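Local coordinates for protein her-1 (Caenorhabditis elegans, PDB 1SZH) that dictates male development as a secreted signalling protein, inhibiting the function of TRA-2A and probably acting directly in cell signalling during sex determination, at residues E91-C94 with K95-T99; I11-A14 with A15-C18. The protein carries 2 engineered substitutions. All blocks are in the same frame, centred on the assembly; numbering follows the deposited sequence.

Overall arrangement
Each contact is local, within one helix, and neither closes a long loop. Starting at the N terminus, contact 2 comes first, on helix 8-18, about 19 Å from the centre of the chain; there the helix packs on helices 24-33 and 47-59, and Cys18 fastens its last residue to Cys54. Contact 1 follows much later, in the C-terminal half of helix 85-97 and just beyond, about 6 Å from the chain centre, against helices 105-115 and 120-134. The two lie in series, neither nested nor crossing, with centres about 23 Å apart and nearest atoms about 13 Å apart. Both include a cysteine disulfide-bonded outside its own helix.

Contact 1 of 2, residues E91-C94 with K95-T99. With ACT (acetate ion), chain C.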
ATOM      1  N   GLU A  91      -7.358   7.786  -6.837  1.00 14.22           N
ATOM      2  CA  GLU A  91      -6.192   8.156  -6.025  1.00 12.63           C
ATOM      3  C   GLU A  91      -6.387   7.672  -4.582  1.00 15.20           C
ATOM      4  O   GLU A  91      -5.488   7.043  -3.989  1.00 15.12           O
ATOM      5  CB  GLU A  91      -5.985   9.676  -6.030  1.00 16.68           C
ATOM      6  CG  GLU A  91      -4.960  10.162  -5.006  1.00 16.54           C
ATOM      7  CD  GLU A  91      -4.729  11.650  -5.074  1.00 23.45           C
ATOM      8  OE1 GLU A  91      -5.414  12.318  -5.875  1.00 23.37           O
ATOM      9  OE2 GLU A  91      -3.860  12.148  -4.327  1.00 22.98           O
ATOM     10  N   ASN A  92      -7.570   7.937  -4.031  1.00 14.54           N
ATOM     11  CA  ASN A  92      -7.860   7.525  -2.654  1.00 15.32           C
ATOM     12  C   ASN A  92      -7.925   6.009  -2.494  1.00 14.18           C
ATOM     13  O   ASN A  92      -7.452   5.484  -1.484  1.00 16.66           O
ATOM     14  CB  ASN A  92      -9.153   8.184  -2.164  1.00 18.38           C
ATOM     15  CG  ASN A  92      -8.988   9.685  -1.964  1.00 29.53           C
ATOM     16  OD1 ASN A  92      -7.890  10.162  -1.656  1.00 30.70           O
ATOM     17  ND2 ASN A  92     -10.075  10.433  -2.119  1.00 31.80           N
ATOM     18  N   ARG A  93      -8.488   5.319  -3.485  1.00 14.28           N
ATOM     19  CA  ARG A  93      -8.580   3.865  -3.474  1.00 14.38           C
ATOM     20  C   ARG A  93      -7.140   3.338  -3.474  1.00 14.67           C
ATOM     21  O   ARG A  93      -6.798   2.437  -2.715  1.00 14.86           O
ATOM     22  CB  ARG A  93      -9.338   3.396  -4.725  1.00 16.76           C
ATOM     23  CG  ARG A  93      -9.086   1.950  -5.201  1.00 24.27           C
ATOM     24  CD  ARG A  93      -9.948   0.910  -4.516  1.00 32.01           C
ATOM     25  NE  ARG A  93     -11.393   1.150  -4.573  1.00 23.13           N
ATOM     26  CZ  ARG A  93     -12.240   0.641  -5.476  1.00 24.97           C
ATOM     27  NH1 ARG A  93     -11.822  -0.146  -6.456  1.00 24.52           N
ATOM     28  NH2 ARG A  93     -13.546   0.867  -5.342  1.00 23.32           N
ATOM     29  N   CYS A  94      -6.298   3.909  -4.337  1.00 13.52           N
ATOM     30  CA  CYS A  94      -4.896   3.495  -4.417  1.00 13.48           C
ATOM     31  C   CYS A  94      -4.193   3.710  -3.070  1.00 13.96           C
ATOM     32  O   CYS A  94      -3.521   2.811  -2.566  1.00 13.11           O
ATOM     33  CB  CYS A  94      -4.218   4.320  -5.521  1.00 13.09           C
ATOM     34  SG  CYS A  94      -2.499   3.923  -5.901  1.00 17.23           S
ATOM     35  N   LYS A  95      -4.370   4.883  -2.467  1.00 12.74           N
ATOM     36  CA  LYS A  95      -3.697   5.141  -1.194  1.00 13.80           C
ATOM     37  C   LYS A  95      -4.123   4.133  -0.130  1.00 14.33           C
ATOM     38  O   LYS A  95      -3.285   3.660   0.660  1.00 16.12           O
ATOM     39  CB  LYS A  95      -3.976   6.560  -0.718  1.00 18.17           C
ATOM     40  CG  LYS A  95      -3.331   7.633  -1.588  1.00 21.47           C
ATOM     41  CD  LYS A  95      -3.693   9.033  -1.090  1.00 22.68           C
ATOM     42  CE  LYS A  95      -2.918  10.104  -1.849  1.00 25.49           C
ATOM     43  NZ  LYS A  95      -3.339  11.454  -1.360  1.00 32.62           N
ATOM     44  N   ASN A  96      -5.415   3.799  -0.102  1.00 13.92           N
ATOM     45  CA  ASN A  96      -5.898   2.833   0.877  1.00 14.78           C
ATOM     46  C   ASN A  96      -5.311   1.446   0.591  1.00 13.25           C
ATOM     47  O   ASN A  96      -4.805   0.803   1.496  1.00 14.71           O
ATOM     48  CB  ASN A  96      -7.429   2.773   0.866  1.00 16.36           C
ATOM     49  CG  ASN A  96      -8.056   3.953   1.596  1.00 27.16           C
ATOM     50  OD1 ASN A  96      -7.500   4.452   2.582  1.00 32.40           O
ATOM     51  ND2 ASN A  96      -9.219   4.395   1.127  1.00 30.68           N
ATOM     52  N   LEU A  97      -5.368   1.000  -0.656  1.00 12.51           N
ATOM     53  CA  LEU A  97      -4.822  -0.314  -0.995  1.00 12.12           C
ATOM     54  C   LEU A  97      -3.340  -0.400  -0.683  1.00 13.25           C
ATOM     55  O   LEU A  97      -2.874  -1.389  -0.109  1.00 14.31           O
ATOM     56  CB  LEU A  97      -5.019  -0.606  -2.496  1.00 13.41           C
ATOM     57  CG  LEU A  97      -6.450  -0.888  -2.951  1.00 14.16           C
ATOM     58  CD1 LEU A  97      -6.542  -0.772  -4.487  1.00 16.31           C
ATOM     59  CD2 LEU A  97      -6.854  -2.263  -2.472  1.00 16.83           C
ATOM     60  N   MET A  98      -2.600   0.634  -1.057  1.00 12.34           N
ATOM     61  CA  MET A  98      -1.147   0.603  -0.893  1.00 11.64           C
ATOM     62  C   MET A  98      -0.657   0.733   0.528  1.00 14.26           C
ATOM     63  O   MET A  98       0.544   0.636   0.777  1.00 16.27           O
ATOM     64  CB  MET A  98      -0.505   1.681  -1.784  1.00 12.12           C
ATOM     65  CG  MET A  98      -0.758   1.446  -3.292  1.00 14.36           C
ATOM     66  SD  MET A  98       0.180   0.040  -3.988  1.00 15.62           S
ATOM     67  CE  MET A  98       1.835   0.772  -4.140  1.00 15.29           C
ATOM     68  N   THR A  99      -1.575   0.963   1.464  1.00 13.76           N
ATOM     69  CA  THR A  99      -1.187   1.035   2.868  1.00 13.20           C
ATOM     70  C   THR A  99      -1.877  -0.083   3.687  1.00 14.17           C
ATOM     71  O   THR A  99      -1.864  -0.048   4.915  1.00 14.64           O
ATOM     72  CB  THR A  99      -1.512   2.428   3.488  1.00 15.25           C
ATOM     73  OG1 THR A  99      -2.889   2.754   3.250  1.00 15.09           O
ATOM     74  CG2 THR A  99      -0.620   3.511   2.880  1.00 17.65           C
TER
HETATM   75  C   ACT C 315     -14.029   3.330  -3.212  1.00 33.06           C
HETATM   76  O   ACT C 315     -12.876   2.868  -2.776  1.00 37.36           O
HETATM   77  OXT ACT C 315     -14.284   4.544  -3.536  1.00 36.34           O
HETATM   78  CH3 ACT C 315     -15.210   2.439  -3.397  1.00 33.29           C
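Glu91 and Lys95 form an i to i+4 salt bridge near the C-terminal end of helix 85-97, one of the helices of this all-helical, disulfide-rich fold. The two side chains run side by side in the same direction, and Lys95 NZ meets Glu91 OE2 at 3.1 Å, on the anti side of the carboxylate and 32° out of its plane. With CG trans to its own N (chi1 169°) the glutamate stands outward from the helix, and the extended lysine leans back over the preceding turn to meet it.

The buried face is more closely packed. Cys94 SG, disulfide-bonded to Cys76, lies 4.0 Å from Met98 CG, and both side chains touch Phe126 of helix 120-134; Cys94 also touches Ile112 of helix 105-115. The helical backbone bonds continue with Leu97 N to Arg93 O at 2.9 Å and Met98 N to Cys94 O at 2.8 Å.

At the more open margin, beside helix 105-115, Arg93 CG lies 3.8 Å from Leu97 CD1; the arginine then bends at chi2 and chi3. Its NE donates to acetate O at 2.9 Å, in the guanidinium plane and nearly straight (N-H...O 167°); the acetate, probably from the crystallisation liquor, is also bound by Arg89. Thr99, in the loop that follows, donates from OG1 to Lys95 O at 2.8 Å.

Contact 2 of 2, residues I11-A14 with A15-C18; sequences IKDA and AEKC
The last two turns of helix 8-18 carry this contact, in which Asp13 and Lys17 form an i to i+4 salt bridge on the helix surface. Lys17 NZ donates to Asp13 OD1 at 3.0 Å, using the syn lone pair of that oxygen. The lysine starts with CG trans to its carbonyl carbon (chi1 -66°) and then runs fully extended back over the preceding turn, its CG passing 3.3 Å from Asp13 O. Its CE ends 3.2 Å from Asp13 OD2, so the aliphatic end of the lysine also lies against the carboxylate.

Glu16 folds back in the same direction: its CG comes to 3.0 Å from Lys12 O, the carbonyl that accepts the Glu16 backbone N-H. The opposite face of the helix is apolar. Ala14 touches Leu55 and Val58 of helix 47-59, while Ile11 and Ala15 touch Met31 of helix 24-33.

Regular backbone bonding weakens at the end. Lys17 N still donates to Asp13 O with an N-H...O angle of 146°, whereas the bond from Cys18 N to Ala14 O is weak, its N-H...O angle only 128°; Cys18 is held besides by its disulfide to Cys54. Glu16 OE1 stands 4.1 Å from Asp13 OD2, a like-charged approach that the nearby Lys17 ammonium would be expected to screen in part.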
ATOM      1  N   ILE A  11      -2.509 -14.897  10.248  1.00 22.38           N
ATOM      2  CA  ILE A  11      -2.867 -13.555  10.714  1.00 18.49           C
ATOM      3  C   ILE A  11      -2.647 -13.404  12.214  1.00 15.82           C
ATOM      4  O   ILE A  11      -2.146 -12.376  12.681  1.00 20.47           O
ATOM      5  CB  ILE A  11      -4.333 -13.204  10.356  1.00 18.66           C
ATOM      6  CG1 ILE A  11      -4.440 -12.958   8.838  1.00 23.09           C
ATOM      7  CG2 ILE A  11      -4.785 -11.985  11.131  1.00 27.23           C
ATOM      8  CD1 ILE A  11      -5.880 -12.778   8.342  1.00 27.35           C
ATOM      9  N   LYS A  12      -3.005 -14.421  12.986  1.00 19.05           N
ATOM     10  CA  LYS A  12      -2.797 -14.336  14.425  1.00 20.21           C
ATOM     11  C   LYS A  12      -1.303 -14.292  14.741  1.00 16.99           C
ATOM     12  O   LYS A  12      -0.879 -13.564  15.633  1.00 21.66           O
ATOM     13  CB  LYS A  12      -3.461 -15.529  15.139  1.00 23.35           C
ATOM     14  CG  LYS A  12      -4.981 -15.469  15.109  1.00 29.55           C
ATOM     15  CD  LYS A  12      -5.623 -16.561  15.966  1.00 31.96           C
ATOM     16  CE  LYS A  12      -5.316 -16.326  17.435  1.00 40.80           C
ATOM     17  NZ  LYS A  12      -6.102 -17.198  18.357  1.00 51.51           N
ATOM     18  N   ASP A  13      -0.501 -15.048  13.992  1.00 20.83           N
ATOM     19  CA  ASP A  13       0.942 -15.055  14.227  1.00 22.62           C
ATOM     20  C   ASP A  13       1.543 -13.687  13.904  1.00 20.60           C
ATOM     21  O   ASP A  13       2.390 -13.178  14.647  1.00 19.91           O
ATOM     22  CB  ASP A  13       1.616 -16.128  13.378  1.00 19.67           C
ATOM     23  CG  ASP A  13       3.106 -16.273  13.689  1.00 29.31           C
ATOM     24  OD1 ASP A  13       3.918 -16.189  12.748  1.00 30.24           O
ATOM     25  OD2 ASP A  13       3.459 -16.475  14.874  1.00 31.94           O
ATOM     26  N   ALA A  14       1.101 -13.085  12.800  1.00 20.32           N
ATOM     27  CA  ALA A  14       1.620 -11.761  12.421  1.00 15.84           C
ATOM     28  C   ALA A  14       1.245 -10.725  13.489  1.00 15.63           C
ATOM     29  O   ALA A  14       2.058  -9.878  13.845  1.00 16.48           O
ATOM     30  CB  ALA A  14       1.063 -11.344  11.059  1.00 15.99           C
ATOM     31  N   ALA A  15       0.001 -10.779  13.970  1.00 16.69           N
ATOM     32  CA  ALA A  15      -0.433  -9.844  14.992  1.00 15.92           C
ATOM     33  C   ALA A  15       0.417  -9.994  16.261  1.00 18.07           C
ATOM     34  O   ALA A  15       0.839  -9.004  16.857  1.00 19.15           O
ATOM     35  CB  ALA A  15      -1.922 -10.056  15.316  1.00 19.31           C
ATOM     36  N   GLU A  16       0.673 -11.238  16.650  1.00 20.59           N
ATOM     37  CA  GLU A  16       1.469 -11.516  17.851  1.00 19.77           C
ATOM     38  C   GLU A  16       2.909 -11.016  17.738  1.00 19.74           C
ATOM     39  O   GLU A  16       3.497 -10.557  18.726  1.00 24.38           O
ATOM     40  CB  GLU A  16       1.473 -13.026  18.120  1.00 26.43           C
ATOM     41  CG  GLU A  16       0.094 -13.589  18.466  1.00 38.39           C
ATOM     42  CD  GLU A  16      -0.026 -15.082  18.184  1.00 50.29           C
ATOM     43  OE1 GLU A  16       1.021 -15.751  18.049  1.00 62.04           O
ATOM     44  OE2 GLU A  16      -1.170 -15.590  18.107  1.00 54.03           O
ATOM     45  N   LYS A  17       3.477 -11.098  16.546  1.00 19.25           N
ATOM     46  CA  LYS A  17       4.855 -10.685  16.323  1.00 18.45           C
ATOM     47  C   LYS A  17       5.036  -9.208  16.067  1.00 21.86           C
ATOM     48  O   LYS A  17       6.112  -8.659  16.275  1.00 21.98           O
ATOM     49  CB  LYS A  17       5.436 -11.443  15.121  1.00 19.18           C
ATOM     50  CG  LYS A  17       5.581 -12.947  15.372  1.00 20.98           C
ATOM     51  CD  LYS A  17       6.081 -13.682  14.158  1.00 23.55           C
ATOM     52  CE  LYS A  17       6.382 -15.150  14.520  1.00 32.13           C
ATOM     53  NZ  LYS A  17       6.805 -15.934  13.329  1.00 33.30           N
ATOM     54  N   CYS A  18       3.963  -8.545  15.660  1.00 17.82           N
ATOM     55  CA  CYS A  18       4.077  -7.153  15.262  1.00 16.61           C
ATOM     56  C   CYS A  18       3.323  -6.082  16.033  1.00 15.57           C
ATOM     57  O   CYS A  18       3.709  -4.924  15.980  1.00 18.42           O
ATOM     58  CB  CYS A  18       3.651  -7.045  13.800  1.00 16.08           C
ATOM     59  SG  CYS A  18       4.547  -8.153  12.682  1.00 17.20           S
TER